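CobC (Shigella flexneri 2a, PDB 6NRU) probably removes the phosphate from adenosylcobalamin 5'-phosphate and from alpha-ribazole 5'-phosphate in the assembly of the nucleotide loop of vitamin B12. Local coordinates at residues 6-11 and 182-187; 26-31 and 58-63; 80-85 and 147-152; 87-92 and 118-123; 151-156 and 174-179. One frame throughout, in Å; residues are numbered along the deposited sequence.

Contact 1: residues 6-11 and 182-187; sequences LWLIRH and SAIDIN. With SO4 (sulfate ion), chain N.
L6 and L8 pair with I184 and S182 as antiparallel hydrogen-bonded pairs, and W7 faces A183 as the non-hydrogen-bonded pair between them, with the two strands running at 151° to each other. Four backbone bonds join them, among them L6 N to I184 O at 2.9 Å and I184 N to L6 O at 3.0 Å. L6, L8, S182 and I184 place their side chains on one face of the sheet. The L6 and I184 side chains run alongside each other, CB of L6 3.8 Å from CG2 of I184. That same CG2 also takes CD1 of L8 at 3.9 Å. Further along, CD1 of L6 reaches CD1 of I186 at 3.7 Å. L163 and I160 of helix 153-163 cover this face. In the central sheet of the histidine phosphatase fold, 182-187 runs antiparallel beside 6-10, which is parallel to 146-151 on its other side. On the other face, CB of A183 meets CE3 of W7 at 4.2 Å, and the indole NE1 bonds to N146. The strand 6-10 leads into the active site. R10 is extended from CG to NE and points at a sulfate. NE2 of H11, probably the residue that becomes phosphorylated, makes a weak bond to sulfate O4 at 3.2 Å.

Contact 2: residues 26-31 and 58-63; sequences APTPLT and LERAQH. With SO4 (sulfate ion), chain N.
L30 packs against R60 and H63 at the start of helix 59-69. Here the loop 26-31 packs on the helix that sends R60 into the probable phosphate pocket of the histidine phosphatase fold. The two methyls of L30 divide the work. CD1 lies 3.7 Å from CB of R60 and 3.6 Å from the R60 carbonyl O, and the two side chains cross at about a right angle. CD2 sits over one face of the H63 imidazole in a CH-pi contact, 4.0 Å from the ring centroid and 20° off its normal. It is offset toward the rim, nearest ND1. The H63 ring is placed there by its first torsion, with CG anti to the backbone N (chi1 -170°). Two residues before L30, T28 brings its carbonyl O to 4.0 Å from CB of R60 and its CG2 to 4.3 Å from CD of R60.

The R60 chain leaves the helix between its own N and carbonyl carbon (chi1 67°) and bends again at chi2 and chi3. This carries the guanidinium past A26 toward H11 and E84. NH1 bonds to the carbonyl of G24. Farther out, OG1 of T28 bonds to A16 N, and I35 of helix 32-44 touches both L30 and H63. N17 also bonds to the sulfate that R60 reaches, and R10 lies close to it, in a site consistent with the substrate phosphate position. The R60 bond runs from NH2 to sulfate O4 at 3.2 Å.

Contact 3: residues 80-85 and 147-152; sequences PELNEM and ILIVSH
E84 meets the H152 ring through its CB, which lies over the centre of one face in a CH-pi contact, 3.8 Å from the ring centroid and 6° off the normal. CG is anti to the backbone N (chi1 -176°), and the chain then bends at chi2. The carboxylate therefore folds back beside H152. CD lies 4.0 Å from CB of H152, and OE2 approaches that CB at 3.4 Å. The carboxylate and ring planes are 50° apart. OE1 turns the other way and takes the backbone N-H of M85 at 2.8 Å, on its anti side, which helps fix the rotation of the carboxylate. E84 is the probable proton donor and acceptor of this histidine phosphatase. H152 follows the C-terminal end of strand 146-151, where the active site of the fold lies, and its ring meets that of H11. Its NE2 bonds to OG of S56. The L82 carbonyl stands at the edge of the H152 ring, in its plane, 3.4 Å from CD2. The same oxygen accepts from OG of S151 at 2.6 Å, on a lone pair in the carbonyl plane. The L82 side chain packs with CD2 on CG2 of I149 at 3.9 Å, crossing at about a right angle.

Contact 4: residues 87-92 and 118-123; sequences FGDWEM and PTNGEG
W90 carries P118 and T119 on one face of its indole. CA of P118 lies over the six-membered ring in a CH-pi contact, 3.7 Å from the centroid and 19° off the normal, and N of T119 is over the centre of the indole. CB of P118 also touches CE3 of W90 at 3.5 Å. At the pyrrole side, NE1 of W90 and OG1 of T119 both bond to the carboxylate of D102. F87 reaches the same proline, its CD1 3.8 Å from CG of P118. The segment 118-121 is a type II beta turn, closed by G121 N to P118 O. G88 packs closely against it, with its CA 3.6 Å from CA of G121. Beside this, D89 N bonds to the T119 carbonyl at 2.8 Å, nearly straight at 173°. OD2 of D89 takes a weak bond from ND2 of N120 at 2.7 Å, the carboxylate and amide planes standing 75° apart. A water donates to OD1 of D89 and takes a weak bond from the same amide. The contact joins two loops of the region inserted after strand 76-78. Y106 and W109 of helix 103-111 meet the W90 ring edge-to-face, and helix 124-136 starts just after G123.

Contact 5: residues 151-156 and 174-179; sequences SHQGVL and FRVDQG
Q153 leaves the helix start with chi1 at -150° and bends at chi2 (-68°), which swings its amide across to the backbone of V176. There OE1 takes the V176 N-H at 2.8 Å. The bond is nearly straight at 172° and uses a lone pair in the carbonyl plane of the amide. OE1 also lies 3.3 Å from CA of R175. The CG of Q153 rests against the V176 carbonyl O at 3.3 Å. That oxygen accepts from NH1 of R10, so the V176 backbone is held at both its N-H and its carbonyl by side chains near the phosphate pocket. In this histidine phosphatase fold, helix 153-163 follows strand 146-151 directly. H152 is its N-cap residue, and the H152 carbonyl takes L156 N at 2.9 Å in the first turn. The loop 174-179 comes back past this turn on its way to strand 181-187. One turn along the helix, L156 meets the V176 side chain at about a right angle. CB of L156 lies 4.0 Å from CG2 of V176, and CD1 is 4.1 Å from CG1. N197 of the last strand bonds to R175 O and D177 N, on the backbone to either side of V176.

The chain starts in strand 5-10, and contact 1 closes the longest loop when 182-187 pairs with it. The other four contacts all nest inside that loop. Contact 2 closes first, joining the loop before helix 32-44 to the start of helix 59-69. Contact 3 then opens at 80-85 and closes on strand 146-151, with contact 4 nested inside it and tying the loops around helices 95-101 and 103-111. Contact 5 begins on S151 and H152, where contact 3 ends, and secures the loop leading to strand 181-187. Contacts 1, 2, 3 and 5 converge on the active site, where H11, R60, E84 and H152 gather. Contact 4 lies farther out, touching contacts 2 and 3.

Contact 1: residues 6-11 and 182-187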
# COMPACT_ATOMS: atom_id res chain seq x y z
N LEU A 6 -10.93 8.22 -1.31
CA LEU A 6 -9.73 7.65 -0.71
C LEU A 6 -8.51 8.20 -1.42
O LEU A 6 -8.36 8.01 -2.63
CB LEU A 6 -9.76 6.12 -0.79
CG LEU A 6 -11.10 5.47 -0.45
CD1 LEU A 6 -11.03 3.97 -0.65
CD2 LEU A 6 -11.51 5.81 0.97
N TRP A 7 -7.66 8.90 -0.68
CA TRP A 7 -6.39 9.37 -1.21
C TRP A 7 -5.33 8.32 -0.89
O TRP A 7 -5.06 8.06 0.28
CB TRP A 7 -6.02 10.73 -0.62
CG TRP A 7 -7.07 11.78 -0.82
CD1 TRP A 7 -8.25 11.90 -0.14
CD2 TRP A 7 -7.04 12.86 -1.76
NE1 TRP A 7 -8.96 12.99 -0.61
CE2 TRP A 7 -8.23 13.60 -1.60
CE3 TRP A 7 -6.12 13.28 -2.73
CZ2 TRP A 7 -8.53 14.72 -2.37
CZ3 TRP A 7 -6.41 14.40 -3.49
CH2 TRP A 7 -7.61 15.10 -3.31
N LEU A 8 -4.77 7.72 -1.93
CA LEU A 8 -3.86 6.59 -1.77
C LEU A 8 -2.42 7.07 -1.90
O LEU A 8 -2.06 7.74 -2.87
CB LEU A 8 -4.15 5.51 -2.81
CG LEU A 8 -5.63 5.16 -2.98
CD1 LEU A 8 -5.83 4.10 -4.04
CD2 LEU A 8 -6.23 4.71 -1.65
N ILE A 9 -1.59 6.71 -0.92
CA ILE A 9 -0.16 7.01 -0.94
C ILE A 9 0.59 5.74 -0.56
O ILE A 9 0.36 5.18 0.52
CB ILE A 9 0.21 8.15 0.02
CG1 ILE A 9 -0.28 9.49 -0.53
CG2 ILE A 9 1.71 8.18 0.26
CD1 ILE A 9 0.21 10.69 0.27
N ARG A 10 1.48 5.30 -1.44
CA ARG A 10 2.42 4.23 -1.12
C ARG A 10 3.66 4.84 -0.48
O ARG A 10 4.09 5.93 -0.85
CB ARG A 10 2.79 3.46 -2.39
CG ARG A 10 3.92 2.45 -2.24
CD ARG A 10 4.40 2.00 -3.60
NE ARG A 10 5.54 1.09 -3.55
CZ ARG A 10 6.20 0.67 -4.62
NH1 ARG A 10 5.84 1.09 -5.83
NH2 ARG A 10 7.23 -0.16 -4.50
N HIS A 11 4.21 4.13 0.51
CA HIS A 11 5.38 4.62 1.22
C HIS A 11 6.55 4.84 0.27
O HIS A 11 6.65 4.23 -0.80
CB HIS A 11 5.78 3.63 2.32
CG HIS A 11 6.22 2.30 1.79
ND1 HIS A 11 7.48 2.07 1.29
CD2 HIS A 11 5.55 1.12 1.69
CE1 HIS A 11 7.58 0.81 0.90
NE2 HIS A 11 6.42 0.21 1.13
N SER A 182 -2.61 8.84 -5.41
CA SER A 182 -3.76 8.45 -6.20
C SER A 182 -5.03 8.73 -5.41
O SER A 182 -5.00 8.91 -4.19
CB SER A 182 -3.70 6.97 -6.58
OG SER A 182 -2.44 6.64 -7.12
N ALA A 183 -6.16 8.76 -6.12
CA ALA A 183 -7.44 9.00 -5.47
C ALA A 183 -8.53 8.21 -6.19
O ALA A 183 -8.55 8.15 -7.42
CB ALA A 183 -7.79 10.49 -5.45
N ILE A 184 -9.40 7.60 -5.40
CA ILE A 184 -10.54 6.85 -5.88
C ILE A 184 -11.81 7.28 -5.15
O ILE A 184 -11.83 7.34 -3.95
CB ILE A 184 -10.30 5.35 -5.73
CG1 ILE A 184 -11.61 4.59 -5.90
CG2 ILE A 184 -9.64 5.03 -4.41
CD1 ILE A 184 -11.48 3.40 -6.78
N ASP A 185 -12.88 7.55 -5.90
CA ASP A 185 -14.15 7.98 -5.32
C ASP A 185 -15.11 6.81 -5.22
O ASP A 185 -15.20 5.98 -6.13
CB ASP A 185 -14.78 9.10 -6.16
CG ASP A 185 -14.34 10.48 -5.73
OD1 ASP A 185 -14.65 10.87 -4.58
OD2 ASP A 185 -13.68 11.17 -6.53
N ILE A 186 -15.84 6.74 -4.11
CA ILE A 186 -16.84 5.71 -3.89
C ILE A 186 -18.15 6.37 -3.51
O ILE A 186 -18.19 7.19 -2.58
CB ILE A 186 -16.42 4.70 -2.81
CG1 ILE A 186 -14.98 4.26 -3.01
CG2 ILE A 186 -17.35 3.50 -2.82
CD1 ILE A 186 -14.45 3.40 -1.88
N ASN A 187 -19.22 6.03 -4.21
CA ASN A 187 -20.56 6.52 -3.89
C ASN A 187 -21.54 5.38 -4.13
O ASN A 187 -21.62 4.86 -5.24
CB ASN A 187 -20.92 7.74 -4.74
CG ASN A 187 -19.93 8.88 -4.56
OD1 ASN A 187 -19.16 9.19 -5.47
ND2 ASN A 187 -19.95 9.50 -3.39
S SO4 N . 7.70 -2.79 -1.84
O1 SO4 N . 6.88 -4.00 -1.94
O2 SO4 N . 9.10 -3.14 -2.11
O3 SO4 N . 7.25 -1.81 -2.82
O4 SO4 N . 7.58 -2.23 -0.50

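Contact 2: residues 26-31 and 58-63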
# COMPACT_ATOMS: atom_id res chain seq x y z
N ALA A 26 9.26 -6.93 7.39
CA ALA A 26 10.55 -6.56 7.97
C ALA A 26 10.68 -5.05 8.07
O ALA A 26 10.22 -4.32 7.18
CB ALA A 26 11.69 -7.14 7.14
N PRO A 27 11.30 -4.53 9.14
CA PRO A 27 11.45 -3.06 9.30
C PRO A 27 12.59 -2.49 8.47
O PRO A 27 13.66 -2.12 8.97
CB PRO A 27 11.69 -2.93 10.81
CG PRO A 27 12.39 -4.19 11.18
CD PRO A 27 11.80 -5.27 10.31
N THR A 28 12.38 -2.40 7.16
CA THR A 28 13.45 -1.77 6.41
C THR A 28 13.26 -0.25 6.38
O THR A 28 12.13 0.23 6.25
CB THR A 28 13.50 -2.31 4.98
OG1 THR A 28 14.38 -1.50 4.19
CG2 THR A 28 12.11 -2.30 4.37
N PRO A 29 14.34 0.52 6.52
CA PRO A 29 14.19 1.97 6.69
C PRO A 29 13.97 2.69 5.36
O PRO A 29 14.33 2.21 4.29
CB PRO A 29 15.53 2.38 7.31
CG PRO A 29 16.50 1.40 6.73
CD PRO A 29 15.75 0.10 6.59
N LEU A 30 13.37 3.87 5.47
CA LEU A 30 13.24 4.76 4.32
C LEU A 30 14.61 5.32 3.94
O LEU A 30 15.41 5.67 4.80
CB LEU A 30 12.28 5.90 4.64
CG LEU A 30 10.89 5.96 3.99
CD1 LEU A 30 10.16 4.64 4.16
CD2 LEU A 30 10.08 7.10 4.59
N THR A 31 14.86 5.39 2.63
CA THR A 31 16.06 6.04 2.11
C THR A 31 15.81 7.53 1.94
O THR A 31 14.68 7.96 1.69
CB THR A 31 16.48 5.45 0.76
OG1 THR A 31 15.60 5.92 -0.27
CG2 THR A 31 16.43 3.94 0.80
N LEU A 58 3.32 -1.19 9.53
CA LEU A 58 4.76 -1.19 9.26
C LEU A 58 5.31 0.23 9.29
O LEU A 58 4.70 1.16 8.75
CB LEU A 58 5.04 -1.85 7.92
CG LEU A 58 4.42 -3.25 7.76
CD1 LEU A 58 4.88 -3.88 6.46
CD2 LEU A 58 4.77 -4.13 8.94
N GLU A 59 6.47 0.39 9.93
CA GLU A 59 6.95 1.73 10.26
C GLU A 59 7.32 2.53 9.03
O GLU A 59 7.25 3.77 9.06
CB GLU A 59 8.14 1.63 11.21
CG GLU A 59 8.21 2.78 12.21
CD GLU A 59 7.00 2.81 13.12
OE1 GLU A 59 6.58 3.93 13.50
OE2 GLU A 59 6.47 1.73 13.46
N ARG A 60 7.70 1.87 7.93
CA ARG A 60 7.98 2.62 6.71
C ARG A 60 6.75 3.36 6.22
O ARG A 60 6.87 4.44 5.63
CB ARG A 60 8.51 1.68 5.62
CG ARG A 60 7.51 0.67 5.09
CD ARG A 60 8.18 -0.68 4.88
NE ARG A 60 7.67 -1.38 3.71
CZ ARG A 60 7.49 -2.69 3.64
NH1 ARG A 60 7.77 -3.45 4.69
NH2 ARG A 60 7.02 -3.25 2.53
N ALA A 61 5.55 2.82 6.48
CA ALA A 61 4.32 3.51 6.14
C ALA A 61 4.02 4.61 7.14
O ALA A 61 3.56 5.70 6.76
CB ALA A 61 3.16 2.52 6.06
N GLN A 62 4.27 4.35 8.43
CA GLN A 62 4.03 5.37 9.45
C GLN A 62 5.04 6.50 9.34
O GLN A 62 4.69 7.67 9.53
CB GLN A 62 4.07 4.73 10.84
CG GLN A 62 3.02 3.65 11.03
CD GLN A 62 2.93 3.18 12.45
OE1 GLN A 62 2.38 3.86 13.31
NE2 GLN A 62 3.47 1.99 12.72
N HIS A 63 6.31 6.18 9.04
CA HIS A 63 7.30 7.22 8.78
C HIS A 63 6.85 8.11 7.63
O HIS A 63 7.01 9.33 7.68
CB HIS A 63 8.65 6.58 8.47
CG HIS A 63 9.79 7.56 8.42
ND1 HIS A 63 11.10 7.16 8.27
CD2 HIS A 63 9.81 8.91 8.51
CE1 HIS A 63 11.88 8.23 8.26
NE2 HIS A 63 11.12 9.30 8.40
S SO4 N . 7.70 -2.79 -1.84
O1 SO4 N . 6.88 -4.00 -1.94
O2 SO4 N . 9.10 -3.14 -2.11
O3 SO4 N . 7.25 -1.81 -2.82
O4 SO4 N . 7.58 -2.23 -0.50

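Contact 3: residues 80-85 and 147-152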
# COMPACT_ATOMS: atom_id res chain seq x y z
N PRO A 80 -4.19 -3.05 10.62
CA PRO A 80 -3.33 -4.18 10.24
C PRO A 80 -3.69 -4.79 8.91
O PRO A 80 -2.84 -5.46 8.30
CB PRO A 80 -3.53 -5.18 11.39
CG PRO A 80 -4.26 -4.43 12.47
CD PRO A 80 -5.04 -3.37 11.78
N GLU A 81 -4.92 -4.60 8.43
CA GLU A 81 -5.30 -5.08 7.11
C GLU A 81 -4.52 -4.38 6.01
O GLU A 81 -4.35 -4.96 4.93
CB GLU A 81 -6.80 -4.90 6.89
CG GLU A 81 -7.68 -5.95 7.56
CD GLU A 81 -7.79 -5.77 9.06
OE1 GLU A 81 -7.38 -4.70 9.56
OE2 GLU A 81 -8.28 -6.69 9.74
N LEU A 82 -4.05 -3.16 6.25
CA LEU A 82 -3.26 -2.41 5.29
C LEU A 82 -1.80 -2.83 5.24
O LEU A 82 -1.03 -2.25 4.47
CB LEU A 82 -3.35 -0.91 5.60
CG LEU A 82 -4.71 -0.24 5.37
CD1 LEU A 82 -4.71 1.19 5.88
CD2 LEU A 82 -5.08 -0.28 3.90
N ASN A 83 -1.41 -3.82 6.04
CA ASN A 83 -0.02 -4.25 6.09
C ASN A 83 0.41 -4.91 4.79
O ASN A 83 -0.40 -5.49 4.06
CB ASN A 83 0.21 -5.23 7.24
CG ASN A 83 0.15 -4.56 8.59
OD1 ASN A 83 0.15 -3.34 8.68
ND2 ASN A 83 0.11 -5.37 9.64
N GLU A 84 1.71 -4.83 4.51
CA GLU A 84 2.30 -5.60 3.43
C GLU A 84 2.09 -7.09 3.68
O GLU A 84 1.90 -7.53 4.82
CB GLU A 84 3.79 -5.27 3.31
CG GLU A 84 4.52 -5.94 2.15
CD GLU A 84 3.89 -5.66 0.81
OE1 GLU A 84 3.00 -6.43 0.38
OE2 GLU A 84 4.27 -4.66 0.17
N MSE A 85 2.08 -7.86 2.60
CA MSE A 85 2.04 -9.31 2.71
C MSE A 85 3.21 -9.81 3.54
O MSE A 85 4.31 -9.27 3.44
CB MSE A 85 2.07 -9.94 1.32
CG MSE A 85 1.43 -11.31 1.24
SE MSE A 85 1.40 -11.98 -0.60
CE MSE A 85 3.05 -13.01 -0.57
N ILE A 147 -10.42 10.56 3.08
CA ILE A 147 -9.63 9.63 3.87
C ILE A 147 -8.32 9.37 3.14
O ILE A 147 -8.32 8.95 1.97
CB ILE A 147 -10.39 8.31 4.11
CG1 ILE A 147 -11.79 8.61 4.67
CG2 ILE A 147 -9.61 7.40 5.04
CD1 ILE A 147 -12.68 7.39 4.75
N LEU A 148 -7.21 9.63 3.81
CA LEU A 148 -5.89 9.35 3.27
C LEU A 148 -5.44 7.96 3.72
O LEU A 148 -5.51 7.64 4.92
CB LEU A 148 -4.87 10.40 3.72
CG LEU A 148 -3.41 10.04 3.49
CD1 LEU A 148 -3.08 10.02 1.99
CD2 LEU A 148 -2.49 10.99 4.23
N ILE A 149 -4.99 7.15 2.78
CA ILE A 149 -4.54 5.79 3.05
C ILE A 149 -3.05 5.70 2.73
O ILE A 149 -2.65 5.93 1.58
CB ILE A 149 -5.34 4.75 2.26
CG1 ILE A 149 -6.81 4.78 2.67
CG2 ILE A 149 -4.74 3.36 2.45
CD1 ILE A 149 -7.63 3.68 2.07
N VAL A 150 -2.25 5.37 3.73
CA VAL A 150 -0.81 5.18 3.57
C VAL A 150 -0.53 3.69 3.71
O VAL A 150 -0.68 3.12 4.80
CB VAL A 150 -0.01 5.99 4.60
CG1 VAL A 150 1.48 5.93 4.28
CG2 VAL A 150 -0.49 7.44 4.64
N SER A 151 -0.11 3.06 2.62
CA SER A 151 0.08 1.62 2.62
C SER A 151 1.19 1.20 1.66
O SER A 151 2.19 1.91 1.50
CB SER A 151 -1.23 0.90 2.26
OG SER A 151 -1.15 -0.48 2.56
N HIS A 152 1.01 0.05 1.00
CA HIS A 152 2.05 -0.58 0.20
C HIS A 152 1.53 -0.86 -1.20
O HIS A 152 0.34 -0.72 -1.49
CB HIS A 152 2.54 -1.87 0.86
CG HIS A 152 2.89 -1.71 2.31
ND1 HIS A 152 4.17 -1.44 2.74
CD2 HIS A 152 2.12 -1.76 3.42
CE1 HIS A 152 4.17 -1.34 4.06
NE2 HIS A 152 2.94 -1.53 4.50

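Contact 4: residues 87-92 and 118-123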
# COMPACT_ATOMS: atom_id res chain seq x y z
N PHE A 87 5.96 -12.29 4.06
CA PHE A 87 6.70 -13.24 3.24
C PHE A 87 7.44 -14.29 4.05
O PHE A 87 8.14 -15.13 3.47
CB PHE A 87 7.69 -12.49 2.34
CG PHE A 87 7.11 -12.06 1.02
CD1 PHE A 87 6.99 -12.95 -0.03
CD2 PHE A 87 6.68 -10.75 0.83
CE1 PHE A 87 6.45 -12.56 -1.25
CE2 PHE A 87 6.14 -10.35 -0.38
CZ PHE A 87 6.03 -11.25 -1.42
N GLY A 88 7.32 -14.27 5.38
CA GLY A 88 7.88 -15.35 6.18
C GLY A 88 9.40 -15.39 6.12
O GLY A 88 10.08 -14.39 6.38
N ASP A 89 9.93 -16.57 5.78
CA ASP A 89 11.38 -16.75 5.74
C ASP A 89 12.03 -16.00 4.59
O ASP A 89 13.25 -15.82 4.59
CB ASP A 89 11.72 -18.24 5.63
CG ASP A 89 11.48 -19.00 6.93
OD1 ASP A 89 11.68 -18.42 8.01
OD2 ASP A 89 11.10 -20.19 6.86
N TRP A 90 11.25 -15.54 3.61
CA TRP A 90 11.78 -14.92 2.40
C TRP A 90 12.03 -13.43 2.54
O TRP A 90 12.51 -12.81 1.59
CB TRP A 90 10.83 -15.16 1.22
CG TRP A 90 10.74 -16.59 0.80
CD1 TRP A 90 11.50 -17.63 1.23
CD2 TRP A 90 9.82 -17.14 -0.16
NE1 TRP A 90 11.12 -18.79 0.61
CE2 TRP A 90 10.09 -18.52 -0.25
CE3 TRP A 90 8.80 -16.59 -0.95
CZ2 TRP A 90 9.37 -19.36 -1.09
CZ3 TRP A 90 8.09 -17.43 -1.78
CH2 TRP A 90 8.38 -18.80 -1.85
N GLU A 91 11.72 -12.83 3.69
CA GLU A 91 11.89 -11.40 3.85
C GLU A 91 13.36 -11.02 3.95
O GLU A 91 14.19 -11.81 4.42
CB GLU A 91 11.13 -10.91 5.09
CG GLU A 91 9.70 -11.41 5.15
CD GLU A 91 8.83 -10.62 6.10
OE1 GLU A 91 9.33 -10.20 7.17
OE2 GLU A 91 7.64 -10.42 5.79
N MSE A 92 13.68 -9.81 3.49
CA MSE A 92 15.05 -9.31 3.43
C MSE A 92 15.99 -10.24 2.67
O MSE A 92 17.16 -10.36 3.01
CB MSE A 92 15.60 -9.05 4.83
CG MSE A 92 14.81 -8.05 5.62
SE MSE A 92 14.55 -6.40 4.62
CE MSE A 92 16.25 -5.51 5.02
N PRO A 118 4.47 -18.35 0.54
CA PRO A 118 5.88 -18.09 0.88
C PRO A 118 6.27 -18.84 2.14
O PRO A 118 5.49 -18.95 3.09
CB PRO A 118 5.92 -16.57 1.09
CG PRO A 118 4.77 -16.05 0.31
CD PRO A 118 3.70 -17.10 0.41
N THR A 119 7.50 -19.37 2.14
CA THR A 119 7.95 -20.27 3.20
C THR A 119 7.74 -19.68 4.59
O THR A 119 8.38 -18.69 4.96
CB THR A 119 9.42 -20.64 2.99
OG1 THR A 119 9.56 -21.33 1.75
CG2 THR A 119 9.91 -21.53 4.13
N ASN A 120 6.82 -20.28 5.35
CA ASN A 120 6.45 -19.82 6.69
C ASN A 120 5.92 -18.39 6.66
O ASN A 120 6.13 -17.62 7.61
CB ASN A 120 7.62 -19.95 7.67
CG ASN A 120 7.98 -21.39 7.96
OD1 ASN A 120 7.14 -22.29 7.89
ND2 ASN A 120 9.25 -21.63 8.28
N GLY A 121 5.22 -18.03 5.59
CA GLY A 121 4.58 -16.73 5.49
C GLY A 121 3.10 -16.85 5.22
O GLY A 121 2.48 -17.86 5.55
N GLU A 122 2.51 -15.82 4.62
CA GLU A 122 1.10 -15.82 4.25
C GLU A 122 0.96 -15.77 2.73
O GLU A 122 1.72 -15.08 2.04
CB GLU A 122 0.36 -14.64 4.90
CG GLU A 122 0.53 -13.29 4.21
CD GLU A 122 -0.33 -12.20 4.82
OE1 GLU A 122 -1.52 -12.47 5.11
OE2 GLU A 122 0.17 -11.07 5.01
N GLY A 123 -0.01 -16.54 2.22
CA GLY A 123 -0.23 -16.59 0.79
C GLY A 123 -1.10 -15.45 0.30
O GLY A 123 -1.67 -14.68 1.07
O HOH W 1 10.74 -19.95 10.62

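Contact 5: residues 151-156 and 174-179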
# COMPACT_ATOMS: atom_id res chain seq x y z
N SER A 151 -0.11 3.06 2.62
CA SER A 151 0.08 1.62 2.62
C SER A 151 1.19 1.20 1.66
O SER A 151 2.19 1.91 1.50
CB SER A 151 -1.23 0.90 2.26
OG SER A 151 -1.15 -0.48 2.56
N HIS A 152 1.01 0.05 1.00
CA HIS A 152 2.05 -0.58 0.20
C HIS A 152 1.53 -0.86 -1.20
O HIS A 152 0.34 -0.72 -1.49
CB HIS A 152 2.54 -1.87 0.86
CG HIS A 152 2.89 -1.71 2.31
ND1 HIS A 152 4.17 -1.44 2.74
CD2 HIS A 152 2.12 -1.76 3.42
CE1 HIS A 152 4.17 -1.34 4.06
NE2 HIS A 152 2.94 -1.53 4.50
N GLN A 153 2.46 -1.26 -2.07
CA GLN A 153 2.14 -1.45 -3.48
C GLN A 153 1.11 -2.55 -3.68
O GLN A 153 0.13 -2.38 -4.42
CB GLN A 153 3.42 -1.76 -4.26
CG GLN A 153 3.41 -1.28 -5.70
CD GLN A 153 2.42 -2.06 -6.54
OE1 GLN A 153 1.66 -1.47 -7.32
NE2 GLN A 153 2.41 -3.38 -6.39
N GLY A 154 1.31 -3.70 -3.03
CA GLY A 154 0.38 -4.80 -3.20
C GLY A 154 -1.00 -4.51 -2.63
O GLY A 154 -2.01 -4.91 -3.21
N VAL A 155 -1.05 -3.82 -1.49
CA VAL A 155 -2.33 -3.51 -0.86
C VAL A 155 -3.11 -2.51 -1.71
O VAL A 155 -4.29 -2.72 -2.01
CB VAL A 155 -2.12 -2.97 0.56
CG1 VAL A 155 -3.43 -2.47 1.14
CG2 VAL A 155 -1.50 -4.03 1.45
N LEU A 156 -2.46 -1.41 -2.10
CA LEU A 156 -3.18 -0.34 -2.77
C LEU A 156 -3.57 -0.73 -4.19
O LEU A 156 -4.67 -0.39 -4.64
CB LEU A 156 -2.32 0.93 -2.78
CG LEU A 156 -2.00 1.51 -1.40
CD1 LEU A 156 -1.04 2.68 -1.51
CD2 LEU A 156 -3.27 1.93 -0.70
N PHE A 174 -2.61 -1.84 -12.25
CA PHE A 174 -2.52 -0.56 -11.56
C PHE A 174 -1.31 -0.58 -10.63
O PHE A 174 -1.45 -0.76 -9.42
CB PHE A 174 -3.80 -0.26 -10.77
CG PHE A 174 -5.06 -0.65 -11.47
CD1 PHE A 174 -5.70 0.23 -12.33
CD2 PHE A 174 -5.61 -1.91 -11.27
CE1 PHE A 174 -6.86 -0.14 -12.98
CE2 PHE A 174 -6.77 -2.28 -11.92
CZ PHE A 174 -7.40 -1.39 -12.77
N ARG A 175 -0.12 -0.38 -11.20
CA ARG A 175 1.06 -0.24 -10.37
C ARG A 175 1.04 1.10 -9.65
O ARG A 175 0.86 2.15 -10.28
CB ARG A 175 2.33 -0.37 -11.22
CG ARG A 175 2.86 -1.79 -11.31
CD ARG A 175 4.38 -1.82 -11.23
NE ARG A 175 5.01 -1.73 -12.55
CZ ARG A 175 5.73 -0.70 -12.97
NH1 ARG A 175 5.92 0.35 -12.17
NH2 ARG A 175 6.26 -0.71 -14.18
N VAL A 176 1.20 1.07 -8.33
CA VAL A 176 1.17 2.28 -7.50
C VAL A 176 2.61 2.69 -7.21
O VAL A 176 3.38 1.91 -6.63
CB VAL A 176 0.38 2.05 -6.21
CG1 VAL A 176 0.46 3.27 -5.32
CG2 VAL A 176 -1.07 1.71 -6.54
N ASP A 177 2.96 3.91 -7.59
CA ASP A 177 4.33 4.39 -7.59
C ASP A 177 4.69 5.14 -6.31
O ASP A 177 3.82 5.67 -5.61
CB ASP A 177 4.58 5.30 -8.80
CG ASP A 177 4.58 4.54 -10.10
OD1 ASP A 177 4.28 3.33 -10.08
OD2 ASP A 177 4.90 5.15 -11.13
N GLN A 178 5.99 5.19 -6.03
CA GLN A 178 6.51 5.92 -4.89
C GLN A 178 6.74 7.38 -5.27
O GLN A 178 7.09 7.71 -6.40
CB GLN A 178 7.81 5.29 -4.40
CG GLN A 178 7.61 3.91 -3.79
CD GLN A 178 8.92 3.22 -3.45
OE1 GLN A 178 9.89 3.30 -4.20
NE2 GLN A 178 8.95 2.52 -2.32
N GLY A 179 6.52 8.27 -4.30
CA GLY A 179 6.56 9.69 -4.56
C GLY A 179 5.35 10.23 -5.27
O GLY A 179 5.36 11.40 -5.67